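Ricin B lectin (Clostridium thermocellum, PDB 3VSF) acts as an exo-beta-1,3-galactanase, probably hydrolysing galactan in its family 43 hydrolase domain, which is joined to a ricin-type beta-trefoil module that binds galactose. Local coordinates at residues Y69-G74 and C88-D93; G61-H66 and F291-Q296. All blocks are in the same frame, centred on the assembly; numbering follows the deposited sequence.

How the interactions relate
Interaction 1 lies within one blade of the family 43 beta-propeller, whereas interaction 2 lies between two blades. Interaction 1 joins the two middle strands of a four-stranded antiparallel blade, 69-77 and 83-91. Interaction 2 sets the first strand of that blade, 61-66, beside strand 288-296, the first strand of the fifth four-stranded sheet. Their centres lie about 9 Å apart, and they are stitched together by probable backbone hydrogen bonds, such as Tyr71 N to Leu64 O at 2.8 Å. Along the chain both segments of interaction 1 fall between those of interaction 2, so interaction 2 sets the first blade against the last one.

Interaction 1 (Y69-G74 and C88-D93); sequences YYYWYG and CYRSKD
A beta hairpin in the first blade of the hydrolase propeller pairs 69-74 with 88-93, and at its open end Tyr69 lies between Arg90 and Lys92. Tyr69 CG sits beside its own backbone N (chi1 -63°), which brings the ring across to the partner strand. Arg90 CD lies over one face, 3.8 Å from the Tyr69 ring centroid, and Lys92 CE over the opposite face, 3.7 Å from that centroid. The Arg90 chain runs straight from the backbone N to CD and then bends at chi3 (57°), so that its guanidinium, turned 45° to the Tyr69 ring, makes an off-centre cation-pi contact. NH2 of Arg90 carries on to a salt bridge with Glu98 on the next strand, which would anchor the charged end beside the ring.

Within this blade the backbone ladder fixes the register, and side chains alternate between the two faces of the sheet. Trp72 and Tyr89 form a hydrogen-bonded pair, with Trp72 N to Tyr89 O at 2.7 Å and Tyr89 N to Trp72 O at 2.8 Å. Tyr70 and Ser91 make a second such pair, whose bond from Tyr70 N to Ser91 O is nearly linear while the return bond is more bent. Tyr71 and Tyr73 face the other way, with Cys88 and Arg90. Cys88 SG approaches the Tyr73 ring obliquely, 3.5 Å from Tyr73 CE1, a sulfur-aromatic contact, and the Arg90 methylenes run alongside the Tyr71 ring.

Pro156, in the loop between strands 147-153 and 161-166 of the second blade, meets this face, accepting a hydrogen bond from Tyr73 OH through its carbonyl oxygen. On the Trp72 side, that indole meets Tyr323 and Trp97 edge-to-face, while Ser91 OG is hydrogen-bonded to Asn96 O and Leu94 N.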
ATOM      1  N   TYR A  69     -20.130   7.293   5.851  1.00 89.42           N
ATOM      2  CA  TYR A  69     -19.757   6.032   5.219  1.00 87.62           C
ATOM      3  C   TYR A  69     -18.539   6.134   4.307  1.00 84.98           C
ATOM      4  O   TYR A  69     -18.295   7.165   3.680  1.00 85.52           O
ATOM      5  CB  TYR A  69     -20.939   5.466   4.427  1.00 87.34           C
ATOM      6  CG  TYR A  69     -22.138   5.108   5.272  1.00 91.55           C
ATOM      7  CD1 TYR A  69     -22.257   3.848   5.845  1.00 91.59           C
ATOM      8  CD2 TYR A  69     -23.156   6.027   5.493  1.00 92.67           C
ATOM      9  CE1 TYR A  69     -23.353   3.514   6.615  1.00 94.78           C
ATOM     10  CE2 TYR A  69     -24.257   5.701   6.263  1.00 93.51           C
ATOM     11  CZ  TYR A  69     -24.350   4.444   6.822  1.00 95.83           C
ATOM     12  OH  TYR A  69     -25.444   4.114   7.590  1.00 95.05           O
ATOM     13  N   TYR A  70     -17.776   5.048   4.245  1.00 82.80           N
ATOM     14  CA  TYR A  70     -16.707   4.905   3.268  1.00 80.82           C
ATOM     15  C   TYR A  70     -17.210   4.027   2.130  1.00 79.04           C
ATOM     16  O   TYR A  70     -17.643   2.897   2.354  1.00 78.92           O
ATOM     17  CB  TYR A  70     -15.468   4.269   3.904  1.00 81.70           C
ATOM     18  CG  TYR A  70     -14.725   5.173   4.863  1.00 80.70           C
ATOM     19  CD1 TYR A  70     -13.708   6.005   4.415  1.00 79.64           C
ATOM     20  CD2 TYR A  70     -15.035   5.188   6.216  1.00 80.93           C
ATOM     21  CE1 TYR A  70     -13.024   6.832   5.287  1.00 80.53           C
ATOM     22  CE2 TYR A  70     -14.357   6.013   7.096  1.00 82.55           C
ATOM     23  CZ  TYR A  70     -13.352   6.832   6.626  1.00 82.95           C
ATOM     24  OH  TYR A  70     -12.674   7.655   7.498  1.00 83.06           O
ATOM     25  N   TYR A  71     -17.161   4.550   0.910  1.00 77.44           N
ATOM     26  CA  TYR A  71     -17.659   3.817  -0.248  1.00 77.00           C
ATOM     27  C   TYR A  71     -16.527   3.222  -1.079  1.00 74.72           C
ATOM     28  O   TYR A  71     -15.590   3.920  -1.464  1.00 72.26           O
ATOM     29  CB  TYR A  71     -18.548   4.713  -1.113  1.00 77.44           C
ATOM     30  CG  TYR A  71     -19.832   5.128  -0.430  1.00 81.47           C
ATOM     31  CD1 TYR A  71     -19.912   6.322   0.275  1.00 81.98           C
ATOM     32  CD2 TYR A  71     -20.963   4.324  -0.485  1.00 83.34           C
ATOM     33  CE1 TYR A  71     -21.083   6.704   0.904  1.00 85.19           C
ATOM     34  CE2 TYR A  71     -22.138   4.698   0.139  1.00 84.00           C
ATOM     35  CZ  TYR A  71     -22.193   5.889   0.832  1.00 85.62           C
ATOM     36  OH  TYR A  71     -23.360   6.266   1.456  1.00 84.98           O
ATOM     37  N   TRP A  72     -16.627   1.925  -1.350  1.00 74.83           N
ATOM     38  CA  TRP A  72     -15.610   1.213  -2.112  1.00 75.91           C
ATOM     39  C   TRP A  72     -16.145   0.808  -3.482  1.00 74.93           C
ATOM     40  O   TRP A  72     -17.029  -0.043  -3.589  1.00 74.92           O
ATOM     41  CB  TRP A  72     -15.144  -0.024  -1.337  1.00 74.75           C
ATOM     42  CG  TRP A  72     -14.075  -0.820  -2.029  1.00 72.21           C
ATOM     43  CD1 TRP A  72     -13.400  -0.479  -3.165  1.00 75.32           C
ATOM     44  CD2 TRP A  72     -13.563  -2.097  -1.627  1.00 71.73           C
ATOM     45  NE1 TRP A  72     -12.500  -1.463  -3.495  1.00 75.23           N
ATOM     46  CE2 TRP A  72     -12.580  -2.467  -2.565  1.00 73.54           C
ATOM     47  CE3 TRP A  72     -13.841  -2.961  -0.564  1.00 74.38           C
ATOM     48  CZ2 TRP A  72     -11.873  -3.664  -2.473  1.00 76.09           C
ATOM     49  CZ3 TRP A  72     -13.138  -4.149  -0.474  1.00 74.64           C
ATOM     50  CH2 TRP A  72     -12.167  -4.490  -1.423  1.00 74.99           C
ATOM     51  N   TYR A  73     -15.604   1.422  -4.528  1.00 72.60           N
ATOM     52  CA  TYR A  73     -16.007   1.102  -5.891  1.00 73.98           C
ATOM     53  C   TYR A  73     -14.964   0.211  -6.555  1.00 73.80           C
ATOM     54  O   TYR A  73     -13.808   0.183  -6.138  1.00 75.31           O
ATOM     55  CB  TYR A  73     -16.198   2.380  -6.707  1.00 75.12           C
ATOM     56  CG  TYR A  73     -17.130   3.386  -6.070  1.00 77.46           C
ATOM     57  CD1 TYR A  73     -18.505   3.291  -6.238  1.00 79.03           C
ATOM     58  CD2 TYR A  73     -16.636   4.431  -5.301  1.00 76.01           C
ATOM     59  CE1 TYR A  73     -19.361   4.209  -5.658  1.00 78.66           C
ATOM     60  CE2 TYR A  73     -17.484   5.353  -4.717  1.00 77.36           C
ATOM     61  CZ  TYR A  73     -18.845   5.237  -4.900  1.00 79.66           C
ATOM     62  OH  TYR A  73     -19.692   6.154  -4.321  1.00 79.92           O
ATOM     63  N   GLY A  74     -15.380  -0.513  -7.589  1.00 73.27           N
ATOM     64  CA  GLY A  74     -14.483  -1.391  -8.318  1.00 72.68           C
ATOM     65  C   GLY A  74     -15.194  -2.108  -9.448  1.00 75.59           C
ATOM     66  O   GLY A  74     -16.422  -2.098  -9.519  1.00 78.87           O
ATOM     67  N   CYS A  88     -20.273  -1.549  -5.824  1.00 75.32           N
ATOM     68  CA  CYS A  88     -20.132  -0.528  -4.796  1.00 75.49           C
ATOM     69  C   CYS A  88     -20.418  -1.107  -3.416  1.00 79.00           C
ATOM     70  O   CYS A  88     -21.500  -1.639  -3.167  1.00 80.33           O
ATOM     71  CB  CYS A  88     -21.069   0.648  -5.071  1.00 75.61           C
ATOM     72  SG  CYS A  88     -21.103   1.886  -3.756  1.00 80.62           S
ATOM     73  N   TYR A  89     -19.441  -1.003  -2.523  1.00 79.40           N
ATOM     74  CA  TYR A  89     -19.593  -1.505  -1.163  1.00 77.00           C
ATOM     75  C   TYR A  89     -19.514  -0.367  -0.150  1.00 78.13           C
ATOM     76  O   TYR A  89     -18.728   0.566  -0.309  1.00 78.28           O
ATOM     77  CB  TYR A  89     -18.537  -2.569  -0.865  1.00 76.82           C
ATOM     78  CG  TYR A  89     -18.649  -3.798  -1.742  1.00 75.97           C
ATOM     79  CD1 TYR A  89     -18.075  -3.827  -3.006  1.00 75.22           C
ATOM     80  CD2 TYR A  89     -19.328  -4.926  -1.304  1.00 77.73           C
ATOM     81  CE1 TYR A  89     -18.175  -4.947  -3.810  1.00 75.64           C
ATOM     82  CE2 TYR A  89     -19.432  -6.052  -2.100  1.00 77.93           C
ATOM     83  CZ  TYR A  89     -18.853  -6.057  -3.351  1.00 77.68           C
ATOM     84  OH  TYR A  89     -18.955  -7.174  -4.147  1.00 78.24           O
ATOM     85  N   ARG A  90     -20.334  -0.456   0.892  1.00 81.19           N
ATOM     86  CA  ARG A  90     -20.438   0.605   1.886  1.00 82.89           C
ATOM     87  C   ARG A  90     -20.053   0.101   3.274  1.00 83.55           C
ATOM     88  O   ARG A  90     -20.330  -1.046   3.622  1.00 83.69           O
ATOM     89  CB  ARG A  90     -21.863   1.160   1.901  1.00 83.45           C
ATOM     90  CG  ARG A  90     -22.123   2.222   2.953  1.00 86.80           C
ATOM     91  CD  ARG A  90     -23.577   2.663   2.923  1.00 91.36           C
ATOM     92  NE  ARG A  90     -24.490   1.537   3.110  1.00 94.90           N
ATOM     93  CZ  ARG A  90     -25.459   1.499   4.019  1.00 96.39           C
ATOM     94  NH1 ARG A  90     -25.650   2.530   4.831  1.00 95.09           N
ATOM     95  NH2 ARG A  90     -26.239   0.431   4.115  1.00 94.28           N
ATOM     96  N   SER A  91     -19.412   0.960   4.062  1.00 81.62           N
ATOM     97  CA  SER A  91     -18.991   0.587   5.409  1.00 83.72           C
ATOM     98  C   SER A  91     -18.608   1.793   6.262  1.00 84.01           C
ATOM     99  O   SER A  91     -18.258   2.851   5.741  1.00 82.51           O
ATOM    100  CB  SER A  91     -17.818  -0.394   5.347  1.00 81.64           C
ATOM    101  OG  SER A  91     -17.372  -0.738   6.647  1.00 82.37           O
ATOM    102  N   LYS A  92     -18.677   1.620   7.579  1.00 83.02           N
ATOM    103  CA  LYS A  92     -18.262   2.652   8.520  1.00 84.73           C
ATOM    104  C   LYS A  92     -16.970   2.255   9.227  1.00 85.98           C
ATOM    105  O   LYS A  92     -16.167   3.109   9.605  1.00 82.97           O
ATOM    106  CB  LYS A  92     -19.353   2.907   9.561  1.00 85.16           C
ATOM    107  CG  LYS A  92     -20.589   3.610   9.030  1.00 89.76           C
ATOM    108  CD  LYS A  92     -21.587   3.867  10.150  1.00 90.93           C
ATOM    109  CE  LYS A  92     -22.749   4.721   9.675  1.00 92.18           C
ATOM    110  NZ  LYS A  92     -23.756   4.941  10.750  1.00 87.18           N
ATOM    111  N   ASP A  93     -16.777   0.951   9.404  1.00 85.00           N
ATOM    112  CA  ASP A  93     -15.630   0.434  10.141  1.00 80.48           C
ATOM    113  C   ASP A  93     -14.461   0.102   9.217  1.00 79.98           C
ATOM    114  O   ASP A  93     -13.345  -0.137   9.680  1.00 80.92           O
ATOM    115  CB  ASP A  93     -16.031  -0.804  10.945  1.00 81.58           C
ATOM    116  CG  ASP A  93     -16.248  -2.021  10.068  1.00 81.58           C
ATOM    117  OD1 ASP A  93     -15.388  -2.925  10.086  1.00 82.77           O
ATOM    118  OD2 ASP A  93     -17.273  -2.073   9.357  1.00 85.16           O
TER

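Interaction 2 (G61-H66 and F291-Q296)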
ATOM      1  N   GLY A  61     -10.177  -1.016  -7.841  1.00 65.91           N
ATOM      2  CA  GLY A  61     -11.143  -0.087  -7.289  1.00 69.73           C
ATOM      3  C   GLY A  61     -10.567   1.149  -6.627  1.00 70.67           C
ATOM      4  O   GLY A  61      -9.377   1.441  -6.738  1.00 69.21           O
ATOM      5  N   GLY A  62     -11.438   1.881  -5.940  1.00 71.07           N
ATOM      6  CA  GLY A  62     -11.057   3.075  -5.210  1.00 68.32           C
ATOM      7  C   GLY A  62     -12.024   3.289  -4.063  1.00 70.83           C
ATOM      8  O   GLY A  62     -12.893   2.452  -3.820  1.00 72.42           O
ATOM      9  N   MET A  63     -11.885   4.406  -3.357  1.00 69.88           N
ATOM     10  CA  MET A  63     -12.742   4.671  -2.206  1.00 72.63           C
ATOM     11  C   MET A  63     -13.017   6.156  -1.991  1.00 74.42           C
ATOM     12  O   MET A  63     -12.183   7.008  -2.295  1.00 73.00           O
ATOM     13  CB  MET A  63     -12.140   4.056  -0.941  1.00 74.14           C
ATOM     14  CG  MET A  63     -12.979   4.249   0.310  1.00 75.88           C
ATOM     15  SD  MET A  63     -12.406   3.229   1.678  1.00 76.49           S
ATOM     16  CE  MET A  63     -12.580   1.596   0.964  1.00 75.58           C
ATOM     17  N   LEU A  64     -14.200   6.452  -1.461  1.00 77.08           N
ATOM     18  CA  LEU A  64     -14.600   7.825  -1.182  1.00 78.66           C
ATOM     19  C   LEU A  64     -15.251   7.926   0.192  1.00 75.46           C
ATOM     20  O   LEU A  64     -16.067   7.083   0.566  1.00 75.66           O
ATOM     21  CB  LEU A  64     -15.570   8.325  -2.255  1.00 77.17           C
ATOM     22  CG  LEU A  64     -16.037   9.776  -2.128  1.00 76.54           C
ATOM     23  CD1 LEU A  64     -14.866  10.733  -2.290  1.00 75.21           C
ATOM     24  CD2 LEU A  64     -17.120  10.077  -3.149  1.00 81.26           C
ATOM     25  N   LYS A  65     -14.883   8.958   0.942  1.00 76.08           N
ATOM     26  CA  LYS A  65     -15.461   9.193   2.258  1.00 80.45           C
ATOM     27  C   LYS A  65     -16.472  10.330   2.203  1.00 82.95           C
ATOM     28  O   LYS A  65     -16.101  11.497   2.067  1.00 83.63           O
ATOM     29  CB  LYS A  65     -14.364   9.510   3.277  1.00 77.99           C
ATOM     30  CG  LYS A  65     -14.877   9.959   4.639  1.00 82.14           C
ATOM     31  CD  LYS A  65     -15.797   8.922   5.266  1.00 86.87           C
ATOM     32  CE  LYS A  65     -16.068   9.238   6.731  1.00 85.12           C
ATOM     33  NZ  LYS A  65     -16.612  10.610   6.919  1.00 88.25           N
ATOM     34  N   HIS A  66     -17.751   9.986   2.301  1.00 83.77           N
ATOM     35  CA  HIS A  66     -18.808  10.988   2.280  1.00 86.43           C
ATOM     36  C   HIS A  66     -19.821  10.731   3.390  1.00 88.26           C
ATOM     37  O   HIS A  66     -20.364   9.633   3.508  1.00 87.24           O
ATOM     38  CB  HIS A  66     -19.505  11.008   0.918  1.00 89.09           C
ATOM     39  CG  HIS A  66     -20.415  12.181   0.723  1.00 89.52           C
ATOM     40  ND1 HIS A  66     -21.779  12.104   0.905  1.00 88.52           N
ATOM     41  CD2 HIS A  66     -20.154  13.461   0.365  1.00 88.00           C
ATOM     42  CE1 HIS A  66     -22.319  13.287   0.666  1.00 90.76           C
ATOM     43  NE2 HIS A  66     -21.356  14.127   0.337  1.00 89.89           N
ATOM     44  N   PHE A 291      -5.292   2.709  -5.170  1.00 67.01           N
ATOM     45  CA  PHE A 291      -5.830   3.932  -4.583  1.00 69.60           C
ATOM     46  C   PHE A 291      -5.357   4.159  -3.148  1.00 66.95           C
ATOM     47  O   PHE A 291      -5.068   3.210  -2.421  1.00 68.52           O
ATOM     48  CB  PHE A 291      -7.359   3.916  -4.634  1.00 69.11           C
ATOM     49  CG  PHE A 291      -7.981   5.262  -4.430  1.00 69.67           C
ATOM     50  CD1 PHE A 291      -7.899   6.232  -5.415  1.00 71.54           C
ATOM     51  CD2 PHE A 291      -8.651   5.561  -3.257  1.00 69.46           C
ATOM     52  CE1 PHE A 291      -8.471   7.474  -5.233  1.00 71.79           C
ATOM     53  CE2 PHE A 291      -9.226   6.799  -3.073  1.00 71.32           C
ATOM     54  CZ  PHE A 291      -9.136   7.759  -4.060  1.00 70.89           C
ATOM     55  N   ILE A 292      -5.286   5.426  -2.751  1.00 68.60           N
ATOM     56  CA  ILE A 292      -4.849   5.795  -1.407  1.00 68.17           C
ATOM     57  C   ILE A 292      -5.730   6.899  -0.823  1.00 69.19           C
ATOM     58  O   ILE A 292      -5.748   8.020  -1.330  1.00 66.34           O
ATOM     59  CB  ILE A 292      -3.383   6.276  -1.404  1.00 65.30           C
ATOM     60  CG1 ILE A 292      -2.453   5.173  -1.914  1.00 62.77           C
ATOM     61  CG2 ILE A 292      -2.969   6.718  -0.009  1.00 68.41           C
ATOM     62  CD1 ILE A 292      -1.005   5.597  -2.028  1.00 57.20           C
ATOM     63  N   ILE A 293      -6.458   6.579   0.244  1.00 70.16           N
ATOM     64  CA  ILE A 293      -7.318   7.561   0.904  1.00 72.36           C
ATOM     65  C   ILE A 293      -6.917   7.830   2.350  1.00 73.17           C
ATOM     66  O   ILE A 293      -6.486   6.925   3.064  1.00 73.63           O
ATOM     67  CB  ILE A 293      -8.805   7.144   0.885  1.00 76.79           C
ATOM     68  CG1 ILE A 293      -8.941   5.631   0.704  1.00 74.98           C
ATOM     69  CG2 ILE A 293      -9.559   7.900  -0.198  1.00 76.76           C
ATOM     70  CD1 ILE A 293      -8.466   4.830   1.896  1.00 71.65           C
ATOM     71  N   PRO A 294      -7.057   9.090   2.783  1.00 73.90           N
ATOM     72  CA  PRO A 294      -6.823   9.475   4.177  1.00 72.67           C
ATOM     73  C   PRO A 294      -7.968   9.006   5.068  1.00 76.40           C
ATOM     74  O   PRO A 294      -9.124   9.328   4.799  1.00 76.33           O
ATOM     75  CB  PRO A 294      -6.809  11.009   4.123  1.00 73.05           C
ATOM     76  CG  PRO A 294      -6.653  11.361   2.673  1.00 74.82           C
ATOM     77  CD  PRO A 294      -7.322  10.258   1.928  1.00 71.09           C
ATOM     78  N   VAL A 295      -7.646   8.247   6.110  1.00 77.67           N
ATOM     79  CA  VAL A 295      -8.647   7.818   7.079  1.00 78.56           C
ATOM     80  C   VAL A 295      -8.553   8.680   8.334  1.00 83.25           C
ATOM     81  O   VAL A 295      -7.626   8.536   9.131  1.00 82.99           O
ATOM     82  CB  VAL A 295      -8.474   6.336   7.457  1.00 76.45           C
ATOM     83  CG1 VAL A 295      -9.535   5.921   8.463  1.00 77.61           C
ATOM     84  CG2 VAL A 295      -8.541   5.464   6.214  1.00 75.21           C
ATOM     85  N   GLN A 296      -9.519   9.576   8.501  1.00 85.20           N
ATOM     86  CA  GLN A 296      -9.491  10.541   9.594  1.00 84.67           C
ATOM     87  C   GLN A 296     -10.344  10.087  10.776  1.00 87.68           C
ATOM     88  O   GLN A 296     -11.439   9.553  10.598  1.00 90.13           O
ATOM     89  CB  GLN A 296      -9.954  11.911   9.093  1.00 85.10           C
ATOM     90  CG  GLN A 296      -9.828  13.035  10.105  1.00 88.02           C
ATOM     91  CD  GLN A 296      -9.915  14.403   9.457  1.00 88.43           C
ATOM     92  OE1 GLN A 296      -9.337  14.637   8.395  1.00 87.76           O
ATOM     93  NE2 GLN A 296     -10.645  15.315  10.090  1.00 89.05           N
TER
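Phe291 and Ile293 reach from their strand toward Met63 and the glycines before it. The first shell is mostly side chain against backbone. Phe291 CB rests 3.8 Å from Gly62 CA, and the ring continues along the 61-66 strand until CD2 stands 3.4 Å from Met63 N. Its CG is placed anti to the backbone N (chi1 -163°), which carries the ring across obliquely to the Met63 carbonyl. Because Gly62 has no side chain, the benzyl group can settle directly on its CA. Ile293 uses two branches: CG1 lies 3.9 Å from Met63 CB, while CG2 is 3.5 Å from Met63 O. Met63 offers only the root of its side chain here, for the thioether leads away, bending at chi3 into a hydrophobic cluster with Tyr70, Trp72, Leu94 and Trp97.

Further out, each strand is held by its own blade. Gly62 and Leu64 make backbone hydrogen bonds with Tyr73 and Tyr71 of strand 69-77; those to Met306 and Leu304 tie Phe291 and Ile293 to the neighbouring strand 301-309. The side chain of Met306 also packs against both Met63 and Ile293. The two segments run almost parallel, 15° apart, with a closest axis separation of 6.7 Å, wider than paired strands of one sheet. This is how innermost strands of neighbouring blades meet in a five-bladed propeller of the family 43 type, here where the last blade returns to the first.

With apolar groups laid on backbone, the contact between these two segments probably rests on close fit and exclusion of water, supplemented just outside them by the hydrogen bond between Gly61 O and Thr290 OG1.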